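Local coordinates for extracellular solute-binding protein (Bordetella parapertussis, PDB 3PU5) that probably binds a small solute, perhaps a polyamine, outside the cytoplasmic membrane as the receptor component of a transport system, at residues A[160-165]-A[169-174]. Numbering follows the deposited sequence.
Sequences LSMFGK and SGYGDI
G170 folds back against the end of the helix it has just left: its N gives a hydrogen bond to G164 O (3.3 Å), approaching from above the carbonyl plane, 56° out of it. G164 has no side chain to hold the backbones apart, and its CA lies 3.7 Å from D173 O. G170 has a positive phi (145°), suited to glycine, and its own O accepts D173 N (3.0 Å), closing a type I turn. Y171 lays its ring across the helix, an edge at S161; S161 O, already taking the helical bond from K165 N, sits in the ring plane 3.2 Å from Y171 CD1 and receives a nearly straight CA-H contact from Y171. K165 runs beside the ring, CD 3.5 Å from Y171 CE1, because its CG is anti to the backbone N (chi1 -174°) and the chain stays extended; its NZ makes a weak hydrogen bond to Y171 OH. The carboxylate of D173 serves two amides: OD2 takes S169 N through its anti lone pair (3.0 Å), while OD1 N-caps the next helix at A176 N. S161 OG is satisfied by A157 O. S177 OG bonds to L160 O and D173 O, tying helix 156-167 to helix 174-184 across this tight connection in one lobe of what is probably a two-lobed periplasmic binding-protein fold, while L307 and L308 of helix 305-322 pack on Y171 and S161.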
loop_
_atom_site.group_PDB
_atom_site.type_symbol
_atom_site.label_atom_id
_atom_site.label_comp_id
_atom_site.label_asym_id
_atom_site.label_seq_id
_atom_site.Cartn_x
_atom_site.Cartn_y
_atom_site.Cartn_z
ATOM N N LEU A 160 2.980 5.298 12.540
ATOM C CA LEU A 160 2.861 5.328 14.002
ATOM C C LEU A 160 2.794 3.919 14.600
ATOM O O LEU A 160 3.378 3.654 15.654
ATOM C CB LEU A 160 1.641 6.147 14.431
ATOM C CG LEU A 160 1.739 7.668 14.239
ATOM C CD1 LEU A 160 0.363 8.307 14.300
ATOM C CD2 LEU A 160 2.680 8.282 15.281
ATOM N N SER A 161 2.089 3.013 13.924
ATOM C CA SER A 161 2.044 1.617 14.367
ATOM C C SER A 161 3.442 1.022 14.523
ATOM O O SER A 161 3.699 0.261 15.461
ATOM C CB SER A 161 1.222 0.760 13.407
ATOM O OG SER A 161 -0.159 0.969 13.613
HETATM N N MSE A 162 4.339 1.351 13.592
HETATM C CA MSE A 162 5.721 0.893 13.684
HETATM C C MSE A 162 6.392 1.474 14.917
HETATM O O MSE A 162 7.220 0.808 15.546
HETATM C CB MSE A 162 6.541 1.305 12.461
HETATM C CG MSE A 162 6.383 0.413 11.248
HETATM SE SE MSE A 162 7.230 -1.356 11.390
HETATM C CE MSE A 162 8.453 -0.997 12.825
ATOM N N PHE A 163 6.070 2.731 15.232
ATOM C CA PHE A 163 6.610 3.349 16.441
ATOM C C PHE A 163 6.112 2.602 17.686
ATOM O O PHE A 163 6.862 2.379 18.636
ATOM C CB PHE A 163 6.238 4.832 16.547
ATOM C CG PHE A 163 6.940 5.723 15.557
ATOM C CD1 PHE A 163 7.936 5.232 14.738
ATOM C CD2 PHE A 163 6.612 7.071 15.479
ATOM C CE1 PHE A 163 8.585 6.059 13.835
ATOM C CE2 PHE A 163 7.250 7.916 14.573
ATOM C CZ PHE A 163 8.242 7.407 13.750
ATOM N N GLY A 164 4.838 2.223 17.681
ATOM C CA GLY A 164 4.290 1.453 18.783
ATOM C C GLY A 164 5.020 0.133 18.965
ATOM O O GLY A 164 5.245 -0.311 20.089
ATOM N N LYS A 165 5.399 -0.500 17.858
ATOM C CA LYS A 165 6.089 -1.789 17.912
ATOM C C LYS A 165 7.543 -1.652 18.385
ATOM O O LYS A 165 8.016 -2.445 19.195
ATOM C CB LYS A 165 6.050 -2.467 16.548
ATOM C CG LYS A 165 6.621 -3.882 16.527
ATOM C CD LYS A 165 6.441 -4.494 15.140
ATOM C CE LYS A 165 7.423 -5.633 14.865
ATOM N NZ LYS A 165 7.385 -6.049 13.423
ATOM N N SER A 169 4.574 -1.933 23.082
ATOM C CA SER A 169 4.206 -3.341 23.157
ATOM C C SER A 169 3.708 -3.918 21.833
ATOM O O SER A 169 3.358 -5.095 21.768
ATOM C CB SER A 169 3.132 -3.545 24.224
ATOM O OG SER A 169 1.962 -2.815 23.903
ATOM N N GLY A 170 3.663 -3.094 20.788
ATOM C CA GLY A 170 3.261 -3.569 19.475
ATOM C C GLY A 170 2.485 -2.551 18.666
ATOM O O GLY A 170 2.349 -1.404 19.078
ATOM N N TYR A 171 1.960 -2.983 17.519
ATOM C CA TYR A 171 1.243 -2.098 16.605
ATOM C C TYR A 171 0.077 -1.358 17.255
ATOM O O TYR A 171 -0.277 -0.267 16.825
ATOM C CB TYR A 171 0.716 -2.873 15.389
ATOM C CG TYR A 171 1.784 -3.363 14.438
ATOM C CD1 TYR A 171 2.915 -2.600 14.177
ATOM C CD2 TYR A 171 1.640 -4.573 13.771
ATOM C CE1 TYR A 171 3.889 -3.035 13.305
ATOM C CE2 TYR A 171 2.612 -5.022 12.894
ATOM C CZ TYR A 171 3.735 -4.241 12.666
ATOM O OH TYR A 171 4.698 -4.678 11.798
ATOM N N GLY A 172 -0.531 -1.954 18.275
ATOM C CA GLY A 172 -1.692 -1.345 18.902
ATOM C C GLY A 172 -1.400 -0.431 20.081
ATOM O O GLY A 172 -2.324 0.056 20.743
ATOM N N ASP A 173 -0.118 -0.190 20.350
ATOM C CA ASP A 173 0.272 0.665 21.472
ATOM C C ASP A 173 0.275 2.115 21.021
ATOM O O ASP A 173 1.318 2.662 20.653
ATOM C CB ASP A 173 1.654 0.264 21.992
ATOM C CG ASP A 173 1.977 0.870 23.356
ATOM O OD1 ASP A 173 1.289 1.820 23.781
ATOM O OD2 ASP A 173 2.939 0.392 23.998
ATOM N N ILE A 174 -0.896 2.743 21.054
ATOM C CA ILE A 174 -1.032 4.080 20.511
ATOM C C ILE A 174 -0.388 5.138 21.410
ATOM O O ILE A 174 0.062 6.172 20.922
ATOM C CB ILE A 174 -2.501 4.436 20.222
ATOM C CG1 ILE A 174 -3.339 4.377 21.494
ATOM C CG2 ILE A 174 -3.078 3.506 19.164
ATOM C CD1 ILE A 174 -4.763 4.874 21.294
#